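Long-range contacts in PelD (Pseudomonas aeruginosa, PDB 4EU0), which binds the second messenger cyclic di-GMP as an effector involved in pellicle formation, here as its GAF and GGDEF-like domain part: residues Phe167-Lys172 with Gln294-Ile298; Leu212-Leu216 with Leu227-Leu233; Ile267-Glu271 with Phe284-Cys289. One frame throughout, in Å; residues are numbered along the deposited sequence.

From the N terminus, the chain first reaches these contacts at helix 162-181, where interaction 1 opens; it closes only at the C terminus, when Gln294-Ile298 returns to that helix, so its loop encloses nearly the whole GGDEF-like domain. Nested inside are two shorter closures in series. Interaction 2 pairs the strands of the 214-231 hairpin beside the cyclic di-GMP site; after it has closed, interaction 3 opens on strand 265-272 and ends on helix 280-288. No loops cross. Interactions 2 and 3 reach opposite edges of one four-stranded sheet, and Leu228 meets Leu285 between them. Phe167 packs on Leu228, and Val296 on Leu285, linking all three.

Interaction 1 (Phe167-Lys172 with Gln294-Ile298); sequences FSQYLK and QQVAI
Helix 162-181 of the GGDEF-like domain receives the C-terminal tail of the chain where Ser168 meets Ala297 and Ile298, an example of a C-terminal tail returning to pack against a helix. The single hydrogen bond between the segments runs from Ser168 OG to Ala297 O, modelled 2.5 Å apart, a length to be read with caution. With its hydroxyl anti to the backbone N (chi1 -173°), Ser168 reaches out to the tail and approaches the acceptor in the carbonyl plane, at a C=O...O angle of 147°. Beside this bond Ile298 CG2 crowds the same hydroxyl so tightly that the exact pose of the terminal residue is doubtful.

One turn further on, Lys172 lays its extended chain past the same methyl: Lys172 CB and CD each lie 3.7 Å from Ile298 CG2. Its ammonium group goes on to Thr113 O. On the buried flank Val296 CG2 is shared by two residues, approaching the edge of the Phe167 ring, 4.1 Å from Phe167 CE2, and standing 4.2 Å from Leu171 CD2, with the Val296 and Leu171 side chains at about a right angle. Phe167 continues onto Leu228 and Leu230 of the sheet. The chemistry is thus divided: Val296 joins the apolar layer between helix and sheet, whereas the more exposed terminus meets a hydroxyl, through a bond whose length is doubtful, and the aliphatic part of a lysine.

Interaction 2 (Leu212-Leu216 with Leu227-Leu233); sequences LDVQL and LLVLLPL. With C2E (9,9'-[(2R,3R,3aS,5S,7aR,9R,10R,10aS,12S,14aR)-3,5,10,12-tetrahydroxy-5,12-dioxidooctahydro-2H,7H-difuro[3,2-d:3',2'-j][1,3,7,9,2,8]tetraoxadiphosphacyclododecine-2,9-diyl]bis(2-amino-1,9-dihydro-6H-purin-6-one)), chain B.
Val214-Leu216 and Leu227-Leu231 run antiparallel at 160° with axes 4.6 Å apart, as the two arms of a beta hairpin. Val214 with Leu230 and Leu216 with Leu228 form the hydrogen-bonded pairs, each exchanging two N-H...O bonds; the shortest, Leu230 N to Val214 O, measures 2.8 Å. Gln215 and Val229 make the non-hydrogen-bonded pair between them.

On one face Val214 and Leu230 lie side by side, Val214 CG2 to Leu230 CB 4.0 Å, while Leu216 and Leu228 meet through their CB atoms. On the other, Gln215 extends alongside Val229, Gln215 CG 3.9 Å from Val229 CG2, and its amide rests against the Leu227 methyls before NE2 bonds to Leu205 O.

Just before the strand, Asp213 belongs to an Arg-x-x-Asp sequence starting at Arg210, which matches the I-site motif of GGDEF domains. Its first torsion (-62°) turns CG away from its own carbonyl carbon and brings the carboxylate to the guanine edge of cyclic di-GMP that carries N1 and N2. Two nearly straight bonds form there: ligand N2 to Asp213 OD1, 3.0 Å at 169°, and ligand N1 to Asp213 OD2, modelled at 2.5 Å, a length probably understated. Leu231 CD2 packs 3.7 Å from ligand N2. A water donates to Asp213 OD1 (2.7 Å) and to Pro232 O, tying the aspartate to the residue just past the facing strand. Arg245, Arg210 and Thr234 add further bonds to the ligand.

Along its other edge strand 225-231 is hydrogen-bonded to strand 185-192, helix 162-181 packs on the Val214-Leu216-Leu228 face through Phe167 and Tyr170, and helix 2-16 meets Leu212 and Leu233.

Interaction 3 (Ile267-Glu271 with Phe284-Cys289); sequences IRQYE and FLFNEC
Phe284 lies against Arg268 and Tyr270 where helix 280-288 packs on strand 265-272, an outer strand of the four-stranded antiparallel sheet of the GGDEF-like domain. A first torsion of 176° swings the Phe284 ring away from its own backbone N and onto the strand, and Tyr270 CB sits over the ring centre in a CH-pi contact, 3.5 Å from the centroid and 4° off the normal. The Tyr270 ring itself lies obliquely to it, the planes 39° apart. Phe284 CE1 meets Arg268 CB at 3.7 Å, so the one phenyl group serves two strand residues whose side chains leave the same face of the sheet.

Four residues on, within the pi-type turn, Glu288 meets the far end of Arg268. Its carbonyl oxygen lies over the middle of the guanidinium face, Glu288 O 3.4 Å from Arg268 CZ. The Glu288 carboxylate stops short of a salt bridge with Arg268: a water accepts from Arg268 NH1 at 2.7 Å and donates to Glu288 OE2 at 3.2 Å. The arginine's positive charge thus has two acidic neighbours, Glu191 of the adjoining strand in a salt bridge with NH2 and Glu288 through water.

Cys289 closes the wide turn, its N bonded to Phe284 O at 3.0 Å. Its sulfur lies on the side of the Phe284 ring opposite Tyr270 CB, displaced toward the rim, and Cys289 SG touches Arg268 CD at 3.9 Å.

Interaction 1 (Phe167-Lys172 with Gln294-Ile298)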
loop_
_atom_site.group_PDB
_atom_site.type_symbol
_atom_site.label_atom_id
_atom_site.label_comp_id
_atom_site.label_asym_id
_atom_site.label_seq_id
_atom_site.Cartn_x
_atom_site.Cartn_y
_atom_site.Cartn_z
ATOM N N PHE A 167 5.929 -4.293 6.390
ATOM C CA PHE A 167 4.675 -4.385 7.121
ATOM C C PHE A 167 4.275 -2.987 7.588
ATOM O O PHE A 167 3.137 -2.584 7.394
ATOM C CB PHE A 167 4.785 -5.339 8.311
ATOM C CG PHE A 167 3.475 -5.579 8.993
ATOM C CD1 PHE A 167 2.633 -6.591 8.550
ATOM C CD2 PHE A 167 3.076 -4.773 10.057
ATOM C CE1 PHE A 167 1.401 -6.802 9.169
ATOM C CE2 PHE A 167 1.846 -4.976 10.673
ATOM C CZ PHE A 167 1.024 -5.997 10.230
ATOM N N SER A 168 5.220 -2.277 8.200
ATOM C CA SER A 168 5.012 -0.916 8.689
ATOM C C SER A 168 4.530 0.027 7.584
ATOM O O SER A 168 3.536 0.746 7.745
ATOM C CB SER A 168 6.309 -0.385 9.313
ATOM O OG SER A 168 6.089 0.866 9.925
ATOM N N GLN A 169 5.235 0.019 6.458
ATOM C CA GLN A 169 4.837 0.840 5.319
ATOM C C GLN A 169 3.435 0.514 4.804
ATOM O O GLN A 169 2.617 1.402 4.661
ATOM C CB GLN A 169 5.857 0.745 4.185
ATOM C CG GLN A 169 5.494 1.618 2.985
ATOM C CD GLN A 169 6.378 1.374 1.775
ATOM O OE1 GLN A 169 6.891 2.321 1.166
ATOM N NE2 GLN A 169 6.556 0.102 1.414
ATOM N N TYR A 170 3.169 -0.764 4.519
ATOM C CA TYR A 170 1.876 -1.182 4.013
ATOM C C TYR A 170 0.733 -0.857 4.979
ATOM O O TYR A 170 -0.329 -0.425 4.556
ATOM C CB TYR A 170 1.886 -2.683 3.668
ATOM C CG TYR A 170 2.557 -3.079 2.362
ATOM C CD1 TYR A 170 1.975 -4.054 1.538
ATOM C CD2 TYR A 170 3.770 -2.513 1.952
ATOM C CE1 TYR A 170 2.588 -4.452 0.335
ATOM C CE2 TYR A 170 4.385 -2.909 0.742
ATOM C CZ TYR A 170 3.785 -3.883 -0.046
ATOM O OH TYR A 170 4.365 -4.278 -1.227
ATOM N N LEU A 171 0.967 -1.061 6.276
ATOM C CA LEU A 171 -0.037 -0.718 7.284
ATOM C C LEU A 171 -0.347 0.778 7.272
ATOM O O LEU A 171 -1.512 1.167 7.291
ATOM C CB LEU A 171 0.413 -1.168 8.678
ATOM C CG LEU A 171 -0.521 -0.808 9.846
ATOM C CD1 LEU A 171 -1.909 -1.400 9.680
ATOM C CD2 LEU A 171 0.130 -1.292 11.138
ATOM N N LYS A 172 0.683 1.612 7.211
ATOM C CA LYS A 172 0.435 3.062 7.203
ATOM C C LYS A 172 -0.324 3.451 5.950
ATOM O O LYS A 172 -1.264 4.233 6.007
ATOM C CB LYS A 172 1.728 3.864 7.313
ATOM C CG LYS A 172 1.464 5.346 7.538
ATOM C CD LYS A 172 2.741 6.140 7.734
ATOM C CE LYS A 172 2.404 7.590 8.033
ATOM N NZ LYS A 172 3.610 8.400 8.355
ATOM N N GLN A 294 7.714 -1.423 20.017
ATOM C CA GLN A 294 9.007 -1.835 19.471
ATOM C C GLN A 294 8.827 -2.893 18.384
ATOM O O GLN A 294 9.708 -3.081 17.540
ATOM C CB GLN A 294 9.939 -2.348 20.576
ATOM C CG GLN A 294 10.125 -1.398 21.770
ATOM C CD GLN A 294 10.702 -0.028 21.401
ATOM O OE1 GLN A 294 11.439 0.119 20.420
ATOM N NE2 GLN A 294 10.373 0.980 22.204
ATOM N N GLN A 295 7.674 -3.561 18.410
ATOM C CA GLN A 295 7.346 -4.641 17.479
ATOM C C GLN A 295 6.537 -4.165 16.274
ATOM O O GLN A 295 6.778 -4.600 15.142
ATOM C CB GLN A 295 6.572 -5.745 18.207
ATOM C CG GLN A 295 7.399 -6.539 19.193
ATOM C CD GLN A 295 6.558 -7.474 20.037
ATOM O OE1 GLN A 295 5.617 -7.049 20.713
ATOM N NE2 GLN A 295 6.903 -8.753 20.014
ATOM N N VAL A 296 5.566 -3.288 16.520
ATOM C CA VAL A 296 4.765 -2.702 15.444
ATOM C C VAL A 296 4.607 -1.196 15.654
ATOM O O VAL A 296 4.236 -0.748 16.737
ATOM C CB VAL A 296 3.383 -3.421 15.278
ATOM C CG1 VAL A 296 2.575 -3.379 16.572
ATOM C CG2 VAL A 296 2.595 -2.842 14.108
ATOM N N ALA A 297 4.917 -0.433 14.606
ATOM C CA ALA A 297 4.832 1.026 14.622
ATOM C C ALA A 297 4.673 1.522 13.188
ATOM O O ALA A 297 5.141 0.863 12.257
ATOM C CB ALA A 297 6.075 1.632 15.259
ATOM N N ILE A 298 4.023 2.679 13.026
ATOM C CA ILE A 298 3.665 3.252 11.702
ATOM C C ILE A 298 2.759 2.341 10.849
ATOM O O ILE A 298 1.564 2.194 11.112
ATOM C CB ILE A 298 4.906 3.765 10.898
ATOM C CG1 ILE A 298 5.123 5.253 11.172
ATOM C CG2 ILE A 298 4.752 3.521 9.374
ATOM C CD1 ILE A 298 6.241 5.892 10.374
#

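Interaction 2 (Leu212-Leu216 with Leu227-Leu233)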
loop_
_atom_site.group_PDB
_atom_site.type_symbol
_atom_site.label_atom_id
_atom_site.label_comp_id
_atom_site.label_asym_id
_atom_site.label_seq_id
_atom_site.Cartn_x
_atom_site.Cartn_y
_atom_site.Cartn_z
ATOM N N LEU A 212 -0.639 -8.653 -2.225
ATOM C CA LEU A 212 -0.120 -7.528 -1.449
ATOM C C LEU A 212 -0.158 -7.741 0.057
ATOM O O LEU A 212 0.325 -6.899 0.810
ATOM C CB LEU A 212 -0.856 -6.232 -1.793
ATOM C CG LEU A 212 -0.740 -5.775 -3.240
ATOM C CD1 LEU A 212 -1.787 -4.721 -3.520
ATOM C CD2 LEU A 212 0.673 -5.254 -3.510
ATOM N N ASP A 213 -0.720 -8.869 0.498
ATOM C CA ASP A 213 -0.769 -9.143 1.931
ATOM C C ASP A 213 0.645 -9.226 2.488
ATOM O O ASP A 213 1.561 -9.743 1.821
ATOM C CB ASP A 213 -1.487 -10.449 2.241
ATOM C CG ASP A 213 -2.948 -10.452 1.802
ATOM O OD1 ASP A 213 -3.488 -9.423 1.333
ATOM O OD2 ASP A 213 -3.569 -11.523 1.939
ATOM N N VAL A 214 0.816 -8.711 3.701
ATOM C CA VAL A 214 2.097 -8.759 4.389
ATOM C C VAL A 214 1.917 -9.288 5.801
ATOM O O VAL A 214 0.856 -9.094 6.429
ATOM C CB VAL A 214 2.833 -7.381 4.411
ATOM C CG1 VAL A 214 3.327 -7.017 3.004
ATOM C CG2 VAL A 214 1.939 -6.270 4.962
ATOM N N GLN A 215 2.952 -9.970 6.281
ATOM C CA GLN A 215 2.902 -10.624 7.577
ATOM C C GLN A 215 4.045 -10.219 8.480
ATOM O O GLN A 215 5.134 -9.877 8.009
ATOM C CB GLN A 215 2.956 -12.145 7.400
ATOM C CG GLN A 215 1.907 -12.705 6.472
ATOM C CD GLN A 215 2.016 -14.207 6.374
ATOM O OE1 GLN A 215 3.067 -14.773 6.678
ATOM N NE2 GLN A 215 0.934 -14.858 5.967
ATOM N N LEU A 216 3.793 -10.309 9.782
ATOM C CA LEU A 216 4.805 -10.124 10.812
ATOM C C LEU A 216 4.774 -11.298 11.780
ATOM O O LEU A 216 3.716 -11.649 12.312
ATOM C CB LEU A 216 4.558 -8.837 11.604
ATOM C CG LEU A 216 5.343 -7.551 11.377
ATOM C CD1 LEU A 216 5.311 -6.696 12.645
ATOM C CD2 LEU A 216 6.782 -7.830 10.957
ATOM N N LEU A 227 1.153 -14.308 14.662
ATOM C CA LEU A 227 1.356 -13.936 13.274
ATOM C C LEU A 227 0.344 -12.877 12.881
ATOM O O LEU A 227 -0.865 -13.129 12.864
ATOM C CB LEU A 227 1.260 -15.140 12.349
ATOM C CG LEU A 227 1.599 -14.775 10.896
ATOM C CD1 LEU A 227 3.107 -14.551 10.707
ATOM C CD2 LEU A 227 1.149 -15.857 9.990
ATOM N N LEU A 228 0.849 -11.685 12.584
ATOM C CA LEU A 228 0.015 -10.599 12.102
ATOM C C LEU A 228 -0.050 -10.680 10.593
ATOM O O LEU A 228 0.972 -10.880 9.929
ATOM C CB LEU A 228 0.661 -9.276 12.480
ATOM C CG LEU A 228 -0.131 -8.055 12.903
ATOM C CD1 LEU A 228 -1.438 -8.379 13.641
ATOM C CD2 LEU A 228 0.844 -7.224 13.762
ATOM N N VAL A 229 -1.246 -10.536 10.044
ATOM C CA VAL A 229 -1.409 -10.477 8.592
ATOM C C VAL A 229 -2.252 -9.269 8.230
ATOM O O VAL A 229 -3.384 -9.148 8.678
ATOM C CB VAL A 229 -2.091 -11.741 7.999
ATOM C CG1 VAL A 229 -2.051 -11.681 6.476
ATOM C CG2 VAL A 229 -1.411 -13.016 8.495
ATOM N N LEU A 230 -1.696 -8.394 7.397
ATOM C CA LEU A 230 -2.461 -7.280 6.840
ATOM C C LEU A 230 -2.945 -7.638 5.433
ATOM O O LEU A 230 -2.182 -8.124 4.595
ATOM C CB LEU A 230 -1.602 -6.009 6.791
ATOM C CG LEU A 230 -2.244 -4.796 6.104
ATOM C CD1 LEU A 230 -3.336 -4.164 6.976
ATOM C CD2 LEU A 230 -1.184 -3.755 5.726
ATOM N N LEU A 231 -4.226 -7.384 5.186
ATOM C CA LEU A 231 -4.841 -7.574 3.891
ATOM C C LEU A 231 -5.219 -6.213 3.306
ATOM O O LEU A 231 -6.333 -5.728 3.537
ATOM C CB LEU A 231 -6.117 -8.419 4.041
ATOM C CG LEU A 231 -5.986 -9.879 4.503
ATOM C CD1 LEU A 231 -5.547 -9.992 5.965
ATOM C CD2 LEU A 231 -7.356 -10.531 4.302
ATOM N N PRO A 232 -4.296 -5.587 2.548
ATOM C CA PRO A 232 -4.598 -4.261 1.994
ATOM C C PRO A 232 -5.657 -4.323 0.905
ATOM O O PRO A 232 -5.813 -5.354 0.245
ATOM C CB PRO A 232 -3.256 -3.828 1.376
ATOM C CG PRO A 232 -2.216 -4.687 2.058
ATOM C CD PRO A 232 -2.929 -6.006 2.207
ATOM N N LEU A 233 -6.377 -3.217 0.726
ATOM C CA LEU A 233 -7.323 -3.073 -0.377
ATOM C C LEU A 233 -8.250 -4.286 -0.504
ATOM O O LEU A 233 -8.463 -4.795 -1.584
ATOM C CB LEU A 233 -6.573 -2.830 -1.695
ATOM C CG LEU A 233 -5.630 -1.627 -1.699
ATOM C CD1 LEU A 233 -4.769 -1.613 -2.947
ATOM C CD2 LEU A 233 -6.426 -0.338 -1.597
HETATM P P1 C2E B . -10.325 -17.967 -3.539
HETATM O O2P C2E B . -11.404 -18.927 -3.084
HETATM O O1P C2E B . -8.879 -18.336 -3.333
HETATM O "O5'" C2E B . -10.577 -16.537 -2.876
HETATM C "C5'" C2E B . -11.865 -15.925 -2.852
HETATM C "C4'" C2E B . -11.771 -14.474 -2.391
HETATM O "O4'" C2E B . -11.425 -14.418 -0.997
HETATM C "C3'" C2E B . -10.722 -13.630 -3.107
HETATM O "O3'" C2E B . -11.185 -12.990 -4.303
HETATM C "C2'" C2E B . -10.384 -12.595 -2.066
HETATM O "O2'" C2E B . -11.418 -11.606 -2.049
HETATM C "C1'" C2E B . -10.471 -13.382 -0.776
HETATM N N9 C2E B . -9.148 -13.979 -0.434
HETATM C C8 C2E B . -8.834 -15.287 -0.454
HETATM N N7 C2E B . -7.544 -15.486 -0.076
HETATM C C5 C2E B . -7.037 -14.271 0.202
HETATM C C6 C2E B . -5.736 -13.748 0.644
HETATM O O6 C2E B . -4.716 -14.599 0.882
HETATM N N1 C2E B . -5.599 -12.413 0.810
HETATM C C2 C2E B . -6.605 -11.531 0.563
HETATM N N2 C2E B . -6.362 -10.215 0.749
HETATM N N3 C2E B . -7.834 -11.948 0.148
HETATM C C4 C2E B . -8.093 -13.274 -0.044
HETATM P P11 C2E B . -10.134 -12.624 -5.468
HETATM O O21 C2E B . -10.855 -11.839 -6.552
HETATM O O11 C2E B . -8.844 -12.063 -4.906
HETATM O O5A C2E B . -9.822 -14.069 -6.089
HETATM C C5A C2E B . -10.876 -14.877 -6.613
HETATM C C4A C2E B . -10.301 -16.223 -7.005
HETATM O O4A C2E B . -9.220 -16.057 -7.922
HETATM C C3A C2E B . -9.674 -16.937 -5.825
HETATM O O3A C2E B . -10.614 -17.695 -5.094
HETATM C C2A C2E B . -8.625 -17.817 -6.453
HETATM O O2A C2E B . -9.225 -19.002 -6.993
HETATM C C1A C2E B . -8.141 -16.933 -7.582
HETATM N N91 C2E B . -6.948 -16.158 -7.141
HETATM C C81 C2E B . -6.895 -14.848 -6.837
HETATM N N71 C2E B . -5.638 -14.472 -6.486
HETATM C C51 C2E B . -4.859 -15.569 -6.563
HETATM C C61 C2E B . -3.430 -15.894 -6.335
HETATM O O61 C2E B . -2.544 -14.945 -5.938
HETATM N N11 C2E B . -3.026 -17.170 -6.531
HETATM C C21 C2E B . -3.884 -18.145 -6.927
HETATM N N21 C2E B . -3.408 -19.403 -7.105
HETATM N N31 C2E B . -5.202 -17.912 -7.158
HETATM C C41 C2E B . -5.730 -16.672 -6.995
HETATM O O HOH W 1 -4.243 -7.553 -0.506
#

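Interaction 3 (Ile267-Glu271 with Phe284-Cys289)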
loop_
_atom_site.group_PDB
_atom_site.type_symbol
_atom_site.label_atom_id
_atom_site.label_comp_id
_atom_site.label_asym_id
_atom_site.label_seq_id
_atom_site.Cartn_x
_atom_site.Cartn_y
_atom_site.Cartn_z
ATOM N N ILE A 267 -8.073 -16.388 16.914
ATOM C CA ILE A 267 -8.163 -15.400 15.827
ATOM C C ILE A 267 -8.706 -14.066 16.343
ATOM O O ILE A 267 -9.738 -14.024 17.003
ATOM C CB ILE A 267 -9.101 -15.882 14.687
ATOM C CG1 ILE A 267 -8.664 -17.251 14.155
ATOM C CG2 ILE A 267 -9.167 -14.846 13.549
ATOM C CD1 ILE A 267 -9.815 -18.019 13.493
ATOM N N ARG A 268 -7.993 -12.988 16.032
ATOM C CA ARG A 268 -8.425 -11.646 16.369
ATOM C C ARG A 268 -8.382 -10.846 15.086
ATOM O O ARG A 268 -7.418 -10.922 14.341
ATOM C CB ARG A 268 -7.486 -11.030 17.417
ATOM C CG ARG A 268 -7.457 -11.755 18.769
ATOM C CD ARG A 268 -6.036 -11.690 19.387
ATOM N NE ARG A 268 -5.894 -12.406 20.666
ATOM C CZ ARG A 268 -6.604 -12.120 21.754
ATOM N NH1 ARG A 268 -7.509 -11.159 21.709
ATOM N NH2 ARG A 268 -6.427 -12.797 22.885
ATOM N N GLN A 269 -9.443 -10.097 14.818
ATOM C CA GLN A 269 -9.585 -9.373 13.559
ATOM C C GLN A 269 -9.818 -7.898 13.839
ATOM O O GLN A 269 -10.533 -7.546 14.776
ATOM C CB GLN A 269 -10.762 -9.962 12.773
ATOM C CG GLN A 269 -10.982 -9.392 11.387
ATOM C CD GLN A 269 -12.165 -10.034 10.656
ATOM O OE1 GLN A 269 -12.639 -11.110 11.016
ATOM N NE2 GLN A 269 -12.625 -9.372 9.609
ATOM N N TYR A 270 -9.198 -7.044 13.033
ATOM C CA TYR A 270 -9.397 -5.606 13.117
ATOM C C TYR A 270 -9.658 -5.062 11.717
ATOM O O TYR A 270 -8.784 -5.117 10.851
ATOM C CB TYR A 270 -8.161 -4.943 13.738
ATOM C CG TYR A 270 -8.277 -3.446 13.912
ATOM C CD1 TYR A 270 -8.751 -2.899 15.102
ATOM C CD2 TYR A 270 -7.909 -2.580 12.886
ATOM C CE1 TYR A 270 -8.851 -1.528 15.267
ATOM C CE2 TYR A 270 -8.009 -1.199 13.039
ATOM C CZ TYR A 270 -8.487 -0.687 14.232
ATOM O OH TYR A 270 -8.595 0.675 14.394
ATOM N N GLU A 271 -10.859 -4.528 11.494
ATOM C CA GLU A 271 -11.182 -3.939 10.188
ATOM C C GLU A 271 -10.819 -2.466 10.196
ATOM O O GLU A 271 -11.285 -1.712 11.058
ATOM C CB GLU A 271 -12.665 -4.111 9.848
ATOM C CG GLU A 271 -13.054 -5.514 9.386
ATOM C CD GLU A 271 -14.424 -5.549 8.727
ATOM O OE1 GLU A 271 -14.973 -4.465 8.441
ATOM O OE2 GLU A 271 -14.954 -6.653 8.486
ATOM N N PHE A 284 -6.060 -2.834 20.057
ATOM C CA PHE A 284 -6.026 -4.122 19.383
ATOM C C PHE A 284 -4.636 -4.755 19.461
ATOM O O PHE A 284 -4.488 -5.891 19.903
ATOM C CB PHE A 284 -6.476 -3.963 17.931
ATOM C CG PHE A 284 -6.382 -5.231 17.122
ATOM C CD1 PHE A 284 -7.310 -6.252 17.295
ATOM C CD2 PHE A 284 -5.366 -5.408 16.183
ATOM C CE1 PHE A 284 -7.218 -7.431 16.538
ATOM C CE2 PHE A 284 -5.270 -6.581 15.420
ATOM C CZ PHE A 284 -6.201 -7.593 15.598
ATOM N N LEU A 285 -3.616 -4.013 19.048
ATOM C CA LEU A 285 -2.270 -4.590 18.973
ATOM C C LEU A 285 -1.536 -4.642 20.310
ATOM O O LEU A 285 -0.895 -5.648 20.603
ATOM C CB LEU A 285 -1.414 -3.875 17.918
ATOM C CG LEU A 285 -1.859 -4.017 16.459
ATOM C CD1 LEU A 285 -1.004 -3.114 15.565
ATOM C CD2 LEU A 285 -1.807 -5.465 15.968
ATOM N N PHE A 286 -1.637 -3.581 21.123
ATOM C CA PHE A 286 -0.824 -3.465 22.345
ATOM C C PHE A 286 -1.460 -4.007 23.624
ATOM O O PHE A 286 -0.767 -4.204 24.638
ATOM C CB PHE A 286 -0.367 -2.016 22.581
ATOM C CG PHE A 286 0.495 -1.456 21.485
ATOM C CD1 PHE A 286 1.197 -2.295 20.622
ATOM C CD2 PHE A 286 0.616 -0.081 21.327
ATOM C CE1 PHE A 286 1.987 -1.772 19.610
ATOM C CE2 PHE A 286 1.414 0.455 20.320
ATOM C CZ PHE A 286 2.103 -0.395 19.463
ATOM N N ASN A 287 -2.776 -4.190 23.601
ATOM C CA ASN A 287 -3.483 -4.776 24.729
ATOM C C ASN A 287 -3.972 -6.178 24.375
ATOM O O ASN A 287 -3.565 -7.162 24.998
ATOM C CB ASN A 287 -4.636 -3.874 25.181
ATOM C CG ASN A 287 -5.464 -4.490 26.299
ATOM O OD1 ASN A 287 -6.169 -5.477 26.094
ATOM N ND2 ASN A 287 -5.395 -3.898 27.482
ATOM N N GLU A 288 -4.831 -6.267 23.363
ATOM C CA GLU A 288 -5.451 -7.539 23.001
ATOM C C GLU A 288 -4.447 -8.582 22.514
ATOM O O GLU A 288 -4.500 -9.736 22.944
ATOM C CB GLU A 288 -6.553 -7.341 21.963
ATOM C CG GLU A 288 -7.692 -6.441 22.421
ATOM C CD GLU A 288 -8.816 -6.386 21.417
ATOM O OE1 GLU A 288 -8.970 -5.335 20.756
ATOM O OE2 GLU A 288 -9.537 -7.398 21.271
ATOM N N CYS A 289 -3.534 -8.174 21.631
ATOM C CA CYS A 289 -2.534 -9.090 21.077
ATOM C C CYS A 289 -1.274 -9.175 21.932
ATOM O O CYS A 289 -0.430 -10.041 21.704
ATOM C CB CYS A 289 -2.164 -8.708 19.640
ATOM S SG CYS A 289 -3.529 -8.786 18.471
HETATM O O HOH W 2 -8.633 -9.520 23.489
#